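Local coordinates for protein nitroalkane oxidase (Podospora anserina, PDB 3MKH) that oxidises primary and secondary nitroalkanes to aldehydes or ketones with FAD and molecular oxygen, releasing nitrite and hydrogen peroxide, at residues P306-R310 / Q311-D315; N372-G375 / I376-D380; A392-L395 / P396-D399. All blocks are in the same frame, centred on the assembly; numbering follows the deposited sequence.

All three contacts are local turns in the C-terminal acyl-CoA dehydrogenase domain, and all lie against FAD. They follow in series along the chain: interaction 1 opens helix 311-340, interaction 2 closes helix 345-374, and interaction 3 lies in the short helix 394-397. Interactions 1 and 2 have centres about 14 Å apart and touch where Phe313 packs on Ala373. They share one FAD, interaction 1 at the adenine end and interaction 2 from the adenosine ribose to the flavin. Interaction 3 is about 23 Å from interaction 2, between centres, and holds a second FAD. The fourth subunit completes both sites: each cofactor lies between subunits of the homotetramer, and one chain contributes to separate flavin sites.

Interaction 1 (P306-R310 / Q311-D315); sequences PLLER and QAFAD. With FAD (flavin-adenine dinucleotide), chain H.
Leu307 and Phe313 form the apolar centre, their side chains crossing at about a right angle. Methyl CD2 of Leu307 sits over one ring face, off centre toward the rim, 3.8 Å from the centroid of the Phe313 ring. This is a CH-pi contact. Leu308 comes from another direction: its CD2 lies at the ring edge, in plane, 3.8 Å from Phe313 CE1. The Phe313 torsion that turns the ring back to these leucines places CG anti to the backbone N (chi1 -179°). Were Phe313 replaced by an alanine, Leu307 CD2 would probably lose its aromatic face and a gap would open beside Leu308. Phe295 and Ala296 of helix 262-298 also pack on Leu307.

The turn is the start of helix 311-340, entered from a 3-10 segment, with Arg310 at the N-cap position. Its carbonyl takes the first helical bond, Ala314 N to Arg310 O at 3.0 Å. The bond is nearly straight at N-H (176°), and the donor lies close to the C=O direction.

Toward FAD, the other Leu307 methyl, CD1, meets the adenosine ribose, 3.5 Å from FAD C1B. The Ala312 methyl touches the adenine, with CB 3.7 Å from FAD C2A. Arg310 bends at chi2 (-67°), which lays CG and CD over one face of the adenine. Its CD is 3.4 Å from FAD C6A, and the amino nitrogen N6A lies over one face of the guanidinium. At the polar edge, Arg310 NH2 makes a salt bridge with Glu145 of the fourth subunit. Asp315 OD1 pairs with Arg408 of the second subunit.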
loop_
_atom_site.group_PDB
_atom_site.type_symbol
_atom_site.label_atom_id
_atom_site.label_comp_id
_atom_site.label_asym_id
_atom_site.label_seq_id
_atom_site.Cartn_x
_atom_site.Cartn_y
_atom_site.Cartn_z
ATOM N N PRO A 306 -21.604 13.138 -15.252
ATOM C CA PRO A 306 -21.410 13.426 -13.824
ATOM C C PRO A 306 -20.034 12.963 -13.352
ATOM O O PRO A 306 -19.482 12.011 -13.916
ATOM C CB PRO A 306 -22.498 12.587 -13.149
ATOM C CG PRO A 306 -23.552 12.424 -14.195
ATOM C CD PRO A 306 -22.827 12.353 -15.500
ATOM N N LEU A 307 -19.485 13.619 -12.338
ATOM C CA LEU A 307 -18.165 13.250 -11.843
ATOM C C LEU A 307 -18.137 11.784 -11.383
ATOM O O LEU A 307 -17.140 11.091 -11.566
ATOM C CB LEU A 307 -17.681 14.215 -10.747
ATOM C CG LEU A 307 -16.212 14.062 -10.315
ATOM C CD1 LEU A 307 -15.275 14.231 -11.508
ATOM C CD2 LEU A 307 -15.835 15.030 -9.201
ATOM N N LEU A 308 -19.240 11.293 -10.826
ATOM C CA LEU A 308 -19.282 9.895 -10.391
ATOM C C LEU A 308 -19.228 8.890 -11.546
ATOM O O LEU A 308 -19.007 7.697 -11.324
ATOM C CB LEU A 308 -20.479 9.616 -9.473
ATOM C CG LEU A 308 -20.242 9.787 -7.966
ATOM C CD1 LEU A 308 -21.534 9.583 -7.192
ATOM C CD2 LEU A 308 -19.146 8.846 -7.463
ATOM N N GLU A 309 -19.394 9.357 -12.782
ATOM C CA GLU A 309 -19.303 8.431 -13.905
ATOM C C GLU A 309 -17.882 8.132 -14.361
ATOM O O GLU A 309 -17.663 7.219 -15.161
ATOM C CB GLU A 309 -20.207 8.847 -15.064
ATOM C CG GLU A 309 -21.633 8.331 -14.887
ATOM C CD GLU A 309 -22.541 8.676 -16.049
ATOM O OE1 GLU A 309 -22.151 8.416 -17.213
ATOM O OE2 GLU A 309 -23.646 9.202 -15.788
ATOM N N ARG A 310 -16.917 8.876 -13.830
ATOM C CA ARG A 310 -15.514 8.562 -14.066
ATOM C C ARG A 310 -15.106 7.384 -13.199
ATOM O O ARG A 310 -15.081 7.498 -11.972
ATOM C CB ARG A 310 -14.638 9.772 -13.723
ATOM C CG ARG A 310 -15.178 11.091 -14.243
ATOM C CD ARG A 310 -15.128 11.120 -15.757
ATOM N NE ARG A 310 -15.710 12.336 -16.321
ATOM C CZ ARG A 310 -15.843 12.554 -17.629
ATOM N NH1 ARG A 310 -15.441 11.630 -18.501
ATOM N NH2 ARG A 310 -16.383 13.686 -18.062
ATOM N N GLN A 311 -14.775 6.255 -13.824
ATOM C CA GLN A 311 -14.314 5.092 -13.076
ATOM C C GLN A 311 -13.229 5.461 -12.057
ATOM O O GLN A 311 -13.170 4.878 -10.970
ATOM C CB GLN A 311 -13.784 3.990 -14.006
ATOM C CG GLN A 311 -14.864 3.180 -14.721
ATOM C CD GLN A 311 -14.339 1.889 -15.345
ATOM O OE1 GLN A 311 -15.122 1.040 -15.779
ATOM N NE2 GLN A 311 -13.015 1.732 -15.382
ATOM N N ALA A 312 -12.370 6.414 -12.423
ATOM C CA ALA A 312 -11.230 6.779 -11.583
ATOM C C ALA A 312 -11.700 7.393 -10.269
ATOM O O ALA A 312 -11.273 6.977 -9.198
ATOM C CB ALA A 312 -10.309 7.742 -12.313
ATOM N N PHE A 313 -12.574 8.389 -10.377
ATOM C CA PHE A 313 -13.119 9.063 -9.220
ATOM C C PHE A 313 -13.925 8.090 -8.359
ATOM O O PHE A 313 -13.757 8.028 -7.135
ATOM C CB PHE A 313 -13.999 10.228 -9.658
ATOM C CG PHE A 313 -14.577 10.996 -8.521
ATOM C CD1 PHE A 313 -15.786 10.614 -7.955
ATOM C CD2 PHE A 313 -13.901 12.094 -7.996
ATOM C CE1 PHE A 313 -16.318 11.314 -6.893
ATOM C CE2 PHE A 313 -14.430 12.808 -6.938
ATOM C CZ PHE A 313 -15.641 12.415 -6.378
ATOM N N ALA A 314 -14.804 7.342 -9.015
ATOM C CA ALA A 314 -15.672 6.409 -8.325
ATOM C C ALA A 314 -14.882 5.373 -7.554
ATOM O O ALA A 314 -15.231 5.047 -6.425
ATOM C CB ALA A 314 -16.630 5.739 -9.308
ATOM N N ASP A 315 -13.814 4.853 -8.147
ATOM C CA ASP A 315 -13.054 3.810 -7.475
ATOM C C ASP A 315 -12.351 4.324 -6.219
ATOM O O ASP A 315 -12.239 3.611 -5.228
ATOM C CB ASP A 315 -12.071 3.135 -8.436
ATOM C CG ASP A 315 -12.754 2.074 -9.305
ATOM O OD1 ASP A 315 -14.006 2.124 -9.443
ATOM O OD2 ASP A 315 -12.043 1.190 -9.840
HETATM P PA FAD H . -10.008 19.054 -12.388
HETATM O O1A FAD H . -10.718 19.341 -13.632
HETATM O O2A FAD H . -10.088 20.026 -11.294
HETATM O O5B FAD H . -10.480 17.587 -11.867
HETATM C C5B FAD H . -10.505 17.271 -10.465
HETATM C C4B FAD H . -10.759 15.776 -10.170
HETATM O O4B FAD H . -11.946 15.344 -10.871
HETATM C C3B FAD H . -9.624 14.898 -10.687
HETATM O O3B FAD H . -8.641 14.714 -9.664
HETATM C C2B FAD H . -10.320 13.573 -10.999
HETATM O O2B FAD H . -10.374 12.750 -9.840
HETATM C C1B FAD H . -11.744 13.984 -11.378
HETATM N N9A FAD H . -11.932 13.916 -12.863
HETATM C C8A FAD H . -12.332 14.913 -13.647
HETATM N N7A FAD H . -12.392 14.493 -14.907
HETATM C C5A FAD H . -12.034 13.216 -14.935
HETATM C C6A FAD H . -11.912 12.269 -15.949
HETATM N N6A FAD H . -12.177 12.568 -17.222
HETATM N N1A FAD H . -11.517 11.035 -15.624
HETATM C C2A FAD H . -11.250 10.718 -14.368
HETATM N N3A FAD H . -11.356 11.595 -13.383
HETATM C C4A FAD H . -11.743 12.850 -13.635
HETATM N N1 FAD H . -2.818 25.939 -13.367
HETATM C C2 FAD H . -2.342 26.668 -14.452
HETATM O O2 FAD H . -3.052 26.812 -15.437
HETATM N N3 FAD H . -1.064 27.230 -14.414
HETATM C C4 FAD H . -0.263 27.066 -13.287
HETATM O O4 FAD H . 0.859 27.564 -13.255
HETATM C C4X FAD H . -0.741 26.337 -12.205
HETATM N N5 FAD H . 0.048 26.161 -11.067
HETATM C C5X FAD H . -0.564 25.761 -9.878
HETATM C C6 FAD H . 0.096 25.918 -8.667
HETATM C C7 FAD H . -0.514 25.522 -7.487
HETATM C C7M FAD H . 0.208 25.693 -6.154
HETATM C C8 FAD H . -1.781 24.963 -7.523
HETATM C C8M FAD H . -2.459 24.525 -6.226
HETATM C C9 FAD H . -2.442 24.804 -8.736
HETATM C C9A FAD H . -1.832 25.202 -9.918
HETATM N N10 FAD H . -2.481 25.053 -11.149
HETATM C C10 FAD H . -2.013 25.777 -12.245
HETATM C "C1'" FAD H . -3.647 24.149 -11.299
HETATM C "C2'" FAD H . -3.192 22.695 -11.423
HETATM O "O2'" FAD H . -2.346 22.556 -12.560
HETATM C "C3'" FAD H . -4.370 21.702 -11.502
HETATM O "O3'" FAD H . -3.857 20.378 -11.629
HETATM C "C4'" FAD H . -5.323 21.966 -12.669
HETATM O "O4'" FAD H . -6.224 23.008 -12.332
HETATM C "C5'" FAD H . -6.142 20.710 -12.963
HETATM O "O5'" FAD H . -6.735 20.202 -11.765
HETATM P P FAD H . -7.305 18.712 -11.698
HETATM O O1P FAD H . -6.267 17.794 -12.207
HETATM O O2P FAD H . -7.877 18.496 -10.364
HETATM O O3P FAD H . -8.489 18.792 -12.768
#

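Interaction 2 (N372-G375 / I376-D380); sequences NAVG and ISAYD. With FAD (flavin-adenine dinucleotide), chain H.
The FAD pyrophosphate site lies where helix 345-374 ends, and the turn from Val374 to Ser377 lines it. Gly375 leaves the helix with a positive phi (90°). A side chain at these backbone angles would run into FAD O2P and the preceding carbonyl. Gly375 CA comes 3.3 Å from FAD O2P. Ile376 N donates to the same O2P at 3.0 Å. Water 1 links the other phosphate to the turn: it donates to FAD O2A and Val374 O and accepts from Ser377 N. The turn is closed by Ala378 N to Gly375 O at 2.9 Å, with the donor above the carbonyl plane. Val374 CG1 packs on Ala378 CB at 4.0 Å.

On the adenosine side, FAD O2B donates to Ala373 O at 2.7 Å. On the flavin side, Ile376 CG1 is anti to the backbone N (chi1 -166°), which sends CD1 to 3.4 Å from FAD C9. Tyr379 CD2 lies 3.7 Å from FAD C8M, and its OH is hydrogen-bonded to Asn390 O and His235 ND1, both of the fourth subunit. The arrangement is a helix C-terminus with a positive-phi glycine at the FAD pyrophosphate, one N-H bound directly to a phosphate oxygen and another through water.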
loop_
_atom_site.group_PDB
_atom_site.type_symbol
_atom_site.label_atom_id
_atom_site.label_comp_id
_atom_site.label_asym_id
_atom_site.label_seq_id
_atom_site.Cartn_x
_atom_site.Cartn_y
_atom_site.Cartn_z
ATOM N N ASN A 372 -6.913 13.330 -3.679
ATOM C CA ASN A 372 -6.626 12.974 -5.073
ATOM C C ASN A 372 -7.876 12.914 -5.956
ATOM O O ASN A 372 -7.845 13.301 -7.131
ATOM C CB ASN A 372 -5.832 11.662 -5.125
ATOM C CG ASN A 372 -4.412 11.844 -4.632
ATOM O OD1 ASN A 372 -3.892 12.947 -4.690
ATOM N ND2 ASN A 372 -3.793 10.786 -4.105
ATOM N N ALA A 373 -8.983 12.452 -5.382
ATOM C CA ALA A 373 -10.226 12.307 -6.134
ATOM C C ALA A 373 -10.840 13.670 -6.436
ATOM O O ALA A 373 -11.293 13.932 -7.551
ATOM C CB ALA A 373 -11.212 11.436 -5.348
ATOM N N VAL A 374 -10.843 14.541 -5.433
ATOM C CA VAL A 374 -11.376 15.894 -5.583
ATOM C C VAL A 374 -10.496 16.766 -6.495
ATOM O O VAL A 374 -11.004 17.598 -7.252
ATOM C CB VAL A 374 -11.581 16.561 -4.199
ATOM C CG1 VAL A 374 -11.912 18.055 -4.352
ATOM C CG2 VAL A 374 -12.702 15.826 -3.447
ATOM N N GLY A 375 -9.185 16.544 -6.442
ATOM C CA GLY A 375 -8.270 17.239 -7.327
ATOM C C GLY A 375 -7.770 18.535 -6.722
ATOM O O GLY A 375 -7.727 18.688 -5.504
ATOM N N ILE A 376 -7.404 19.475 -7.579
ATOM C CA ILE A 376 -6.744 20.686 -7.135
ATOM C C ILE A 376 -7.598 21.478 -6.150
ATOM O O ILE A 376 -7.073 22.130 -5.249
ATOM C CB ILE A 376 -6.334 21.571 -8.335
ATOM C CG1 ILE A 376 -5.360 22.653 -7.879
ATOM C CG2 ILE A 376 -7.556 22.138 -9.034
ATOM C CD1 ILE A 376 -4.049 22.070 -7.386
ATOM N N SER A 377 -8.913 21.419 -6.323
ATOM C CA SER A 377 -9.842 22.086 -5.412
ATOM C C SER A 377 -9.592 21.713 -3.946
ATOM O O SER A 377 -9.903 22.480 -3.039
ATOM C CB SER A 377 -11.284 21.728 -5.795
ATOM O OG SER A 377 -11.577 22.164 -7.117
ATOM N N ALA A 378 -9.024 20.535 -3.704
ATOM C CA ALA A 378 -8.811 20.098 -2.330
ATOM C C ALA A 378 -7.708 20.912 -1.646
ATOM O O ALA A 378 -7.518 20.796 -0.439
ATOM C CB ALA A 378 -8.491 18.595 -2.287
ATOM N N TYR A 379 -6.967 21.716 -2.413
ATOM C CA TYR A 379 -5.872 22.496 -1.839
ATOM C C TYR A 379 -6.379 23.869 -1.389
ATOM O O TYR A 379 -5.618 24.682 -0.893
ATOM C CB TYR A 379 -4.732 22.670 -2.854
ATOM C CG TYR A 379 -3.337 22.793 -2.258
ATOM C CD1 TYR A 379 -2.829 21.796 -1.415
ATOM C CD2 TYR A 379 -2.506 23.871 -2.583
ATOM C CE1 TYR A 379 -1.570 21.879 -0.884
ATOM C CE2 TYR A 379 -1.217 23.964 -2.058
ATOM C CZ TYR A 379 -0.754 22.961 -1.201
ATOM O OH TYR A 379 0.518 23.027 -0.657
ATOM N N ASP A 380 -7.671 24.118 -1.584
ATOM C CA ASP A 380 -8.286 25.394 -1.232
ATOM C C ASP A 380 -8.795 25.292 0.209
ATOM O O ASP A 380 -9.623 24.427 0.517
ATOM C CB ASP A 380 -9.445 25.649 -2.195
ATOM C CG ASP A 380 -10.178 26.966 -1.937
ATOM O OD1 ASP A 380 -9.897 27.691 -0.948
ATOM O OD2 ASP A 380 -11.075 27.258 -2.752
HETATM P PA FAD H . -10.008 19.054 -12.388
HETATM O O1A FAD H . -10.718 19.341 -13.632
HETATM O O2A FAD H . -10.088 20.026 -11.294
HETATM O O5B FAD H . -10.480 17.587 -11.867
HETATM C C5B FAD H . -10.505 17.271 -10.465
HETATM C C4B FAD H . -10.759 15.776 -10.170
HETATM O O4B FAD H . -11.946 15.344 -10.871
HETATM C C3B FAD H . -9.624 14.898 -10.687
HETATM O O3B FAD H . -8.641 14.714 -9.664
HETATM C C2B FAD H . -10.320 13.573 -10.999
HETATM O O2B FAD H . -10.374 12.750 -9.840
HETATM C C1B FAD H . -11.744 13.984 -11.378
HETATM N N9A FAD H . -11.932 13.916 -12.863
HETATM C C8A FAD H . -12.332 14.913 -13.647
HETATM N N7A FAD H . -12.392 14.493 -14.907
HETATM C C5A FAD H . -12.034 13.216 -14.935
HETATM C C6A FAD H . -11.912 12.269 -15.949
HETATM N N6A FAD H . -12.177 12.568 -17.222
HETATM N N1A FAD H . -11.517 11.035 -15.624
HETATM C C2A FAD H . -11.250 10.718 -14.368
HETATM N N3A FAD H . -11.356 11.595 -13.383
HETATM C C4A FAD H . -11.743 12.850 -13.635
HETATM N N1 FAD H . -2.818 25.939 -13.367
HETATM C C2 FAD H . -2.342 26.668 -14.452
HETATM O O2 FAD H . -3.052 26.812 -15.437
HETATM N N3 FAD H . -1.064 27.230 -14.414
HETATM C C4 FAD H . -0.263 27.066 -13.287
HETATM O O4 FAD H . 0.859 27.564 -13.255
HETATM C C4X FAD H . -0.741 26.337 -12.205
HETATM N N5 FAD H . 0.048 26.161 -11.067
HETATM C C5X FAD H . -0.564 25.761 -9.878
HETATM C C6 FAD H . 0.096 25.918 -8.667
HETATM C C7 FAD H . -0.514 25.522 -7.487
HETATM C C7M FAD H . 0.208 25.693 -6.154
HETATM C C8 FAD H . -1.781 24.963 -7.523
HETATM C C8M FAD H . -2.459 24.525 -6.226
HETATM C C9 FAD H . -2.442 24.804 -8.736
HETATM C C9A FAD H . -1.832 25.202 -9.918
HETATM N N10 FAD H . -2.481 25.053 -11.149
HETATM C C10 FAD H . -2.013 25.777 -12.245
HETATM C "C1'" FAD H . -3.647 24.149 -11.299
HETATM C "C2'" FAD H . -3.192 22.695 -11.423
HETATM O "O2'" FAD H . -2.346 22.556 -12.560
HETATM C "C3'" FAD H . -4.370 21.702 -11.502
HETATM O "O3'" FAD H . -3.857 20.378 -11.629
HETATM C "C4'" FAD H . -5.323 21.966 -12.669
HETATM O "O4'" FAD H . -6.224 23.008 -12.332
HETATM C "C5'" FAD H . -6.142 20.710 -12.963
HETATM O "O5'" FAD H . -6.735 20.202 -11.765
HETATM P P FAD H . -7.305 18.712 -11.698
HETATM O O1P FAD H . -6.267 17.794 -12.207
HETATM O O2P FAD H . -7.877 18.496 -10.364
HETATM O O3P FAD H . -8.489 18.792 -12.768
HETATM O O HOH W 1 -10.454 19.959 -8.389
#

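Interaction 3 (A392-L395 / P396-D399); sequences AVVL and PIFD. With FAD (flavin-adenine dinucleotide), chain E.
Val394 and Phe398 meet through their first torsions. Phe398 CG (chi1 88°) and Val394 CG1 (chi1 90°) each lie between the backbone N and the carbonyl carbon of their own residue. CG1 is thereby set over the middle of the Phe398 ring face, 4.0 Å from the ring centroid and 10° off the normal, a CH-pi contact. Leu395 lies alongside the same ring, pointing the same way, and its CD2 is 3.6 Å from Phe398 CE1. The FAD dimethylbenzene ring meets Phe398 too: FAD C7 lies at the ring edge, in plane. The second Val394 methyl, CG2, reaches FAD C8M at 3.6 Å.

This turn belongs to the short, weakly bonded helix 394-397, in the FAD site of the acyl-CoA dehydrogenase fold. Val394 O accepts two backbone bonds. The one from Phe398 N is 2.8 Å, and that from Ile397 N is weak at 3.1 Å. Pro396 has no N-H to give to the turn. Its CD is tight against Leu395 CB at 3.4 Å.

The helix end then faces the cofactor. FAD O3' donates to Ile397 O at 2.8 Å. Asp399, the inferred proton acceptor, comes next after Phe398; its OD1 is held by Arg406 and Ser273. Lys356 NZ bonds the carbonyls of Leu395 and Phe398.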
loop_
_atom_site.group_PDB
_atom_site.type_symbol
_atom_site.label_atom_id
_atom_site.label_comp_id
_atom_site.label_asym_id
_atom_site.label_seq_id
_atom_site.Cartn_x
_atom_site.Cartn_y
_atom_site.Cartn_z
ATOM N N ALA A 392 -6.523 14.052 10.733
ATOM C CA ALA A 392 -6.327 12.608 10.671
ATOM C C ALA A 392 -4.899 12.178 11.018
ATOM O O ALA A 392 -4.691 11.132 11.663
ATOM C CB ALA A 392 -6.730 12.084 9.268
ATOM N N VAL A 393 -3.903 12.968 10.614
ATOM C CA VAL A 393 -2.520 12.524 10.841
ATOM C C VAL A 393 -2.123 12.424 12.313
ATOM O O VAL A 393 -1.138 11.764 12.637
ATOM C CB VAL A 393 -1.457 13.346 10.055
ATOM C CG1 VAL A 393 -1.703 13.240 8.578
ATOM C CG2 VAL A 393 -1.442 14.784 10.514
ATOM N N VAL A 394 -2.869 13.072 13.206
ATOM C CA VAL A 394 -2.609 12.901 14.631
ATOM C C VAL A 394 -3.018 11.510 15.166
ATOM O O VAL A 394 -2.507 11.053 16.179
ATOM C CB VAL A 394 -3.302 13.983 15.480
ATOM C CG1 VAL A 394 -4.711 13.527 15.890
ATOM C CG2 VAL A 394 -2.455 14.295 16.694
ATOM N N LEU A 395 -3.957 10.852 14.502
ATOM C CA LEU A 395 -4.544 9.641 15.083
ATOM C C LEU A 395 -3.534 8.505 15.280
ATOM O O LEU A 395 -3.530 7.868 16.332
ATOM C CB LEU A 395 -5.773 9.180 14.283
ATOM C CG LEU A 395 -6.925 10.207 14.237
ATOM C CD1 LEU A 395 -8.092 9.607 13.447
ATOM C CD2 LEU A 395 -7.398 10.634 15.643
ATOM N N PRO A 396 -2.681 8.240 14.275
ATOM C CA PRO A 396 -1.700 7.167 14.458
ATOM C C PRO A 396 -0.658 7.519 15.516
ATOM O O PRO A 396 -0.171 6.619 16.196
ATOM C CB PRO A 396 -1.037 7.074 13.074
ATOM C CG PRO A 396 -2.083 7.585 12.128
ATOM C CD PRO A 396 -2.677 8.739 12.889
ATOM N N ILE A 397 -0.355 8.810 15.673
ATOM C CA ILE A 397 0.775 9.237 16.498
ATOM C C ILE A 397 0.404 9.613 17.927
ATOM O O ILE A 397 1.258 9.590 18.810
ATOM C CB ILE A 397 1.587 10.393 15.843
ATOM C CG1 ILE A 397 0.697 11.606 15.549
ATOM C CG2 ILE A 397 2.247 9.927 14.545
ATOM C CD1 ILE A 397 1.465 12.755 14.849
ATOM N N PHE A 398 -0.860 9.946 18.172
ATOM C CA PHE A 398 -1.240 10.357 19.516
ATOM C C PHE A 398 -1.886 9.190 20.253
ATOM O O PHE A 398 -1.971 8.078 19.706
ATOM C CB PHE A 398 -2.079 11.664 19.534
ATOM C CG PHE A 398 -3.582 11.470 19.395
ATOM C CD1 PHE A 398 -4.120 10.309 18.847
ATOM C CD2 PHE A 398 -4.449 12.481 19.787
ATOM C CE1 PHE A 398 -5.494 10.154 18.715
ATOM C CE2 PHE A 398 -5.839 12.328 19.658
ATOM C CZ PHE A 398 -6.354 11.169 19.126
ATOM N N ASP A 399 -2.270 9.436 21.501
ATOM C CA ASP A 399 -2.858 8.410 22.350
ATOM C C ASP A 399 -2.016 7.130 22.352
ATOM O O ASP A 399 -2.560 6.024 22.290
ATOM C CB ASP A 399 -4.282 8.110 21.888
ATOM C CG ASP A 399 -5.166 7.620 23.023
ATOM O OD1 ASP A 399 -5.659 6.475 22.943
ATOM O OD2 ASP A 399 -5.360 8.390 23.995
HETATM P PA FAD E . 7.522 8.862 21.705
HETATM O O1A FAD E . 8.214 8.416 22.913
HETATM O O2A FAD E . 7.450 10.294 21.412
HETATM O O5B FAD E . 8.175 8.105 20.447
HETATM C C5B FAD E . 8.338 8.767 19.195
HETATM C C4B FAD E . 8.686 7.800 18.047
HETATM O O4B FAD E . 9.955 7.190 18.317
HETATM C C3B FAD E . 7.689 6.648 17.959
HETATM O O3B FAD E . 6.616 6.999 17.083
HETATM C C2B FAD E . 8.521 5.545 17.331
HETATM O O2B FAD E . 8.514 5.673 15.913
HETATM C C1B FAD E . 9.926 5.811 17.871
HETATM N N9A FAD E . 10.172 4.896 19.020
HETATM C C8A FAD E . 10.412 5.260 20.276
HETATM N N7A FAD E . 10.576 4.183 21.033
HETATM C C5A FAD E . 10.442 3.118 20.252
HETATM C C6A FAD E . 10.513 1.750 20.472
HETATM N N6A FAD E . 10.759 1.272 21.685
HETATM N N1A FAD E . 10.332 0.919 19.440
HETATM C C2A FAD E . 10.088 1.386 18.230
HETATM N N3A FAD E . 10.016 2.684 17.985
HETATM C C4A FAD E . 10.186 3.570 18.971
HETATM N N1 FAD E . -0.540 12.807 26.212
HETATM C C2 FAD E . -1.047 12.665 27.496
HETATM O O2 FAD E . -0.317 12.267 28.392
HETATM N N3 FAD E . -2.380 12.967 27.760
HETATM C C4 FAD E . -3.215 13.423 26.743
HETATM O O4 FAD E . -4.389 13.692 26.989
HETATM C C4X FAD E . -2.707 13.567 25.459
HETATM N N5 FAD E . -3.518 14.016 24.413
HETATM C C5X FAD E . -2.919 14.477 23.237
HETATM C C6 FAD E . -3.638 15.237 22.318
HETATM C C7 FAD E . -3.026 15.692 21.157
HETATM C C7M FAD E . -3.802 16.529 20.144
HETATM C C8 FAD E . -1.694 15.384 20.915
HETATM C C8M FAD E . -1.008 15.880 19.641
HETATM C C9 FAD E . -0.982 14.620 21.827
HETATM C C9A FAD E . -1.591 14.170 22.988
HETATM N N10 FAD E . -0.874 13.407 23.910
HETATM C C10 FAD E . -1.375 13.259 25.198
HETATM C "C1'" FAD E . 0.397 12.746 23.532
HETATM C "C2'" FAD E . 0.135 11.377 22.903
HETATM O "O2'" FAD E . -0.484 10.516 23.853
HETATM C "C3'" FAD E . 1.409 10.716 22.351
HETATM O "O3'" FAD E . 1.028 9.568 21.606
HETATM C "C4'" FAD E . 2.400 10.275 23.438
HETATM O "O4'" FAD E . 3.173 11.382 23.880
HETATM C "C5'" FAD E . 3.347 9.199 22.892
HETATM O "O5'" FAD E . 3.998 9.637 21.698
HETATM P P FAD E . 4.807 8.611 20.785
HETATM O O1P FAD E . 3.990 7.403 20.621
HETATM O O2P FAD E . 5.279 9.311 19.590
HETATM O O3P FAD E . 6.043 8.233 21.751
#